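Local coordinates for probable sulfate-binding lipoprotein SubI (Mycobacterium tuberculosis, PDB 6DDN) that probably binds sulfate outside the cytoplasmic membrane as the solute-binding lipoprotein of a transport system, at residues 153-156 with 157-161; 195-198 with 199-203. One frame throughout, in Å; residues are numbered along the deposited sequence.

Contact 1: residues 153-156 with 157-161. With SO4 (sulfate ion), chain G.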
loop_
_atom_site.group_PDB
_atom_site.type_symbol
_atom_site.label_atom_id
_atom_site.label_comp_id
_atom_site.label_asym_id
_atom_site.label_seq_id
_atom_site.Cartn_x
_atom_site.Cartn_y
_atom_site.Cartn_z
ATOM N N ASN A 153 -9.135 -17.013 16.301
ATOM C CA ASN A 153 -7.951 -17.808 15.984
ATOM C C ASN A 153 -7.711 -17.860 14.473
ATOM O O ASN A 153 -7.720 -18.921 13.844
ATOM C CB ASN A 153 -8.078 -19.216 16.578
ATOM C CG ASN A 153 -6.795 -20.010 16.481
ATOM O OD1 ASN A 153 -5.705 -19.477 16.687
ATOM N ND2 ASN A 153 -6.918 -21.295 16.168
ATOM N N ILE A 154 -7.504 -16.680 13.897
ATOM C CA ILE A 154 -7.215 -16.550 12.474
ATOM C C ILE A 154 -5.702 -16.556 12.292
ATOM O O ILE A 154 -5.002 -15.694 12.834
ATOM C CB ILE A 154 -7.837 -15.272 11.893
ATOM C CG1 ILE A 154 -9.296 -15.140 12.333
ATOM C CG2 ILE A 154 -7.731 -15.269 10.381
ATOM C CD1 ILE A 154 -10.214 -16.174 11.715
ATOM N N ARG A 155 -5.196 -17.531 11.534
ATOM C CA ARG A 155 -3.759 -17.669 11.317
ATOM C C ARG A 155 -3.350 -17.841 9.860
ATOM O O ARG A 155 -2.165 -17.656 9.554
ATOM C CB ARG A 155 -3.199 -18.860 12.114
ATOM C CG ARG A 155 -3.560 -18.882 13.593
ATOM C CD ARG A 155 -2.630 -18.016 14.428
ATOM N NE ARG A 155 -3.184 -17.771 15.758
ATOM C CZ ARG A 155 -2.767 -16.817 16.585
ATOM N NH1 ARG A 155 -1.781 -16.005 16.226
ATOM N NH2 ARG A 155 -3.336 -16.674 17.775
ATOM N N ASP A 156 -4.263 -18.190 8.957
ATOM C CA ASP A 156 -3.867 -18.483 7.586
ATOM C C ASP A 156 -5.041 -18.227 6.648
ATOM O O ASP A 156 -6.159 -17.941 7.082
ATOM C CB ASP A 156 -3.323 -19.917 7.468
ATOM C CG ASP A 156 -4.387 -20.988 7.670
ATOM O OD1 ASP A 156 -4.018 -22.180 7.631
ATOM O OD2 ASP A 156 -5.576 -20.667 7.869
ATOM N N TRP A 157 -4.766 -18.338 5.345
ATOM C CA TRP A 157 -5.771 -17.989 4.346
ATOM C C TRP A 157 -6.976 -18.916 4.400
ATOM O O TRP A 157 -8.100 -18.484 4.120
ATOM C CB TRP A 157 -5.148 -18.004 2.951
ATOM C CG TRP A 157 -4.282 -16.815 2.702
ATOM C CD1 TRP A 157 -2.926 -16.801 2.581
ATOM C CD2 TRP A 157 -4.710 -15.457 2.560
ATOM N NE1 TRP A 157 -2.480 -15.522 2.368
ATOM C CE2 TRP A 157 -3.557 -14.677 2.351
ATOM C CE3 TRP A 157 -5.957 -14.825 2.587
ATOM C CZ2 TRP A 157 -3.613 -13.297 2.170
ATOM C CZ3 TRP A 157 -6.011 -13.454 2.405
ATOM C CH2 TRP A 157 -4.845 -12.705 2.201
ATOM N N ASP A 158 -6.769 -20.187 4.755
ATOM C CA ASP A 158 -7.898 -21.097 4.904
ATOM C C ASP A 158 -8.841 -20.644 6.011
ATOM O O ASP A 158 -10.040 -20.942 5.966
ATOM C CB ASP A 158 -7.400 -22.517 5.180
ATOM C CG ASP A 158 -6.970 -23.239 3.920
ATOM O OD1 ASP A 158 -7.385 -22.816 2.820
ATOM O OD2 ASP A 158 -6.218 -24.232 4.030
ATOM N N ASP A 159 -8.323 -19.921 7.007
ATOM C CA ASP A 159 -9.169 -19.442 8.094
ATOM C C ASP A 159 -10.209 -18.436 7.620
ATOM O O ASP A 159 -11.234 -18.266 8.288
ATOM C CB ASP A 159 -8.313 -18.821 9.200
ATOM C CG ASP A 159 -7.640 -19.861 10.073
ATOM O OD1 ASP A 159 -8.241 -20.931 10.300
ATOM O OD2 ASP A 159 -6.508 -19.608 10.533
ATOM N N LEU A 160 -9.972 -17.767 6.491
ATOM C CA LEU A 160 -10.934 -16.802 5.975
ATOM C C LEU A 160 -12.138 -17.465 5.321
ATOM O O LEU A 160 -13.141 -16.786 5.080
ATOM C CB LEU A 160 -10.266 -15.863 4.966
ATOM C CG LEU A 160 -9.033 -15.069 5.400
ATOM C CD1 LEU A 160 -8.877 -13.827 4.535
ATOM C CD2 LEU A 160 -9.088 -14.694 6.873
ATOM N N LEU A 161 -12.060 -18.761 5.025
ATOM C CA LEU A 161 -13.167 -19.514 4.454
ATOM C C LEU A 161 -13.926 -20.315 5.500
ATOM O O LEU A 161 -14.697 -21.210 5.141
ATOM C CB LEU A 161 -12.658 -20.452 3.358
ATOM C CG LEU A 161 -12.049 -19.799 2.122
ATOM C CD1 LEU A 161 -11.745 -20.848 1.067
ATOM C CD2 LEU A 161 -12.987 -18.742 1.576
HETATM S S SO4 G . -1.167 -19.788 3.796
HETATM O O1 SO4 G . -0.731 -18.546 3.175
HETATM O O2 SO4 G . -2.236 -19.487 4.736
HETATM O O3 SO4 G . -1.665 -20.708 2.778
HETATM O O4 SO4 G . -0.037 -20.390 4.498
#

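Contact 2: residues 195-198 with 199-203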
loop_
_atom_site.group_PDB
_atom_site.type_symbol
_atom_site.label_atom_id
_atom_site.label_comp_id
_atom_site.label_asym_id
_atom_site.label_seq_id
_atom_site.Cartn_x
_atom_site.Cartn_y
_atom_site.Cartn_z
ATOM N N ASN A 195 -1.081 -23.441 -10.497
ATOM C CA ASN A 195 -2.461 -23.918 -10.589
ATOM C C ASN A 195 -3.363 -22.690 -10.498
ATOM O O ASN A 195 -3.875 -22.316 -9.440
ATOM C CB ASN A 195 -2.740 -24.954 -9.505
ATOM C CG ASN A 195 -4.213 -25.229 -9.322
ATOM O OD1 ASN A 195 -4.881 -24.551 -8.562
ATOM N ND2 ASN A 195 -4.718 -26.242 -10.001
ATOM N N ASN A 196 -3.527 -22.025 -11.646
ATOM C CA ASN A 196 -4.264 -20.768 -11.688
ATOM C C ASN A 196 -5.716 -20.933 -11.261
ATOM O O ASN A 196 -6.329 -19.965 -10.799
ATOM C CB ASN A 196 -4.184 -20.166 -13.098
ATOM C CG ASN A 196 -5.228 -19.088 -13.342
ATOM O OD1 ASN A 196 -4.981 -17.906 -13.103
ATOM N ND2 ASN A 196 -6.394 -19.490 -13.839
ATOM N N GLN A 197 -6.273 -22.140 -11.374
ATOM C CA GLN A 197 -7.698 -22.309 -11.111
ATOM C C GLN A 197 -8.020 -22.284 -9.619
ATOM O O GLN A 197 -8.977 -21.618 -9.213
ATOM C CB GLN A 197 -8.205 -23.599 -11.758
ATOM C CG GLN A 197 -9.719 -23.794 -11.668
ATOM C CD GLN A 197 -10.522 -22.645 -12.270
ATOM O OE1 GLN A 197 -10.031 -21.894 -13.115
ATOM N NE2 GLN A 197 -11.768 -22.510 -11.834
ATOM N N ALA A 198 -7.254 -22.989 -8.778
ATOM C CA ALA A 198 -7.574 -22.948 -7.351
ATOM C C ALA A 198 -7.204 -21.616 -6.719
ATOM O O ALA A 198 -7.718 -21.295 -5.644
ATOM C CB ALA A 198 -6.893 -24.082 -6.582
ATOM N N GLY A 199 -6.321 -20.842 -7.349
ATOM C CA GLY A 199 -6.175 -19.456 -6.945
ATOM C C GLY A 199 -7.451 -18.674 -7.185
ATOM O O GLY A 199 -7.962 -17.997 -6.287
ATOM N N ILE A 200 -7.997 -18.782 -8.399
ATOM C CA ILE A 200 -9.266 -18.134 -8.720
ATOM C C ILE A 200 -10.386 -18.708 -7.863
ATOM O O ILE A 200 -11.205 -17.970 -7.302
ATOM C CB ILE A 200 -9.578 -18.283 -10.220
ATOM C CG1 ILE A 200 -8.462 -17.675 -11.070
ATOM C CG2 ILE A 200 -10.915 -17.639 -10.552
ATOM C CD1 ILE A 200 -8.552 -16.179 -11.221
ATOM N N ASP A 201 -10.442 -20.038 -7.750
ATOM C CA ASP A 201 -11.519 -20.670 -6.998
ATOM C C ASP A 201 -11.477 -20.294 -5.522
ATOM O O ASP A 201 -12.526 -20.225 -4.872
ATOM C CB ASP A 201 -11.460 -22.187 -7.168
ATOM C CG ASP A 201 -11.880 -22.632 -8.554
ATOM O OD1 ASP A 201 -12.038 -21.763 -9.438
ATOM O OD2 ASP A 201 -12.053 -23.851 -8.760
ATOM N N PHE A 202 -10.287 -20.045 -4.974
ATOM C CA PHE A 202 -10.214 -19.571 -3.597
ATOM C C PHE A 202 -10.764 -18.156 -3.483
ATOM O O PHE A 202 -11.633 -17.883 -2.644
ATOM C CB PHE A 202 -8.778 -19.621 -3.081
ATOM C CG PHE A 202 -8.623 -19.064 -1.695
ATOM C CD1 PHE A 202 -8.406 -17.710 -1.492
ATOM C CD2 PHE A 202 -8.713 -19.894 -0.591
ATOM C CE1 PHE A 202 -8.283 -17.200 -0.217
ATOM C CE2 PHE A 202 -8.578 -19.386 0.688
ATOM C CZ PHE A 202 -8.362 -18.038 0.874
ATOM N N VAL A 203 -10.245 -17.237 -4.303
ATOM C CA VAL A 203 -10.748 -15.866 -4.320
ATOM C C VAL A 203 -12.247 -15.859 -4.586
ATOM O O VAL A 203 -12.998 -15.073 -3.994
ATOM C CB VAL A 203 -9.980 -15.033 -5.365
ATOM C CG1 VAL A 203 -10.690 -13.714 -5.637
ATOM C CG2 VAL A 203 -8.548 -14.794 -4.909
#

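Contact 1: residues 153-156 with 157-161
Asp156 has CG between its backbone N and carbonyl carbon (chi1 68°), whereas Asp159 carries CG anti to its own carbonyl carbon (chi1 -77°); these two settings let each carboxylate reach the other residue's backbone. Asp159 OD2 accepts from Arg155 N at 2.7 Å and from Asp156 N at 3.1 Å, both on its anti side but from opposite faces of the carboxylate plane, a two-sided grip that limits its rotation. In return, Asp159 N divides its hydrogen between Asp156 OD2 (3.0 Å) and Asp156 O (2.9 Å). This reciprocity resembles a capping box, here at the start of a turn through 157-160 whose phi and psi are helical but whose bonds, Leu160 N to Trp157 O and Leu161 N to Asp158 O, span only three residues. It also brings Asp156 OD2 to 3.0 Å from Asp159 OD2, and this like-charge approach might raise the proton affinity of one carboxylate; the salt bridge from Asp159 OD1 to Arg162 would work against that. Beside these carboxylates, Ile154 CG2 touches Leu160 CD2 at 3.8 Å, the two side chains crossing at about a right angle. Trp157 N donates to O2 of a sulfate ion, probably from the crystallisation liquor, at 2.8 Å. The Trp157 ring meets Phe144 edge-to-face and packs on helix 177-190, while Leu160 reaches helix 196-210 and strand 232-236.

Contact 2: residues 195-198 with 199-203
Gln197 and Asp201, one helical turn apart, bring their side chains together on the exposed flank of the helix. Gln197 starts with CG anti to the backbone N (chi1 -174°) and then bends at chi2 (57°), a bend that brings its amide alongside the carboxylate of Asp201, the two planes standing 86° apart. NE2 of Gln197 ends 2.5 Å from OD1 of Asp201, but the N-H direction is poor and the distance implausibly short, so the exact placing of the pair is doubtful. Beneath it Asp201 N donates to Gln197 O, nearly along the C=O axis, at a rather short 2.6 Å. These residues form the first turns of helix 196-210 in a solute-binding protein, with Asn195 as its N-cap: OD1 accepts from Ala198 N at 2.8 Å, although the position of that oxygen is less sure. On another flank, Ile200 holds CG1 anti to its carbonyl carbon, and CG1 comes tightly against Asn196 O at 3.1 Å, the same oxygen that takes the bond from Ile200 N (3.2 Å). The Asn196 amide reaches CG1 of Ile200 through ND2 at 3.9 Å, while OD1 is bonded to Tyr186 of helix 177-190. Phe202 sets CB 3.2 Å from Ala198 O, its N also donating to that oxygen; with CG anti to the backbone N, its ring leaves residues 195-198 and packs on Pro185, Lys189 and Leu161.

In the fold
Following the chain from the N terminus, contact 1 comes after strand 138-147, in the loop before strand 167-168, where it closes a short local turn. The chain then passes through strand 167-168 and helix 177-190 before contact 2 opens helix 196-210. The two lie in series, neither nested nor crossing, with centres about 16 Å apart. They meet through Phe202: its CZ lies 3.3 Å from Trp157 O, and its CE2 lies 3.5 Å from Leu161 CD1. Helix 177-190 is common ground, since both Trp157 and Phe202 pack on Pro185. The loop of contact 1 is thereby tied to two helices that come later in the chain.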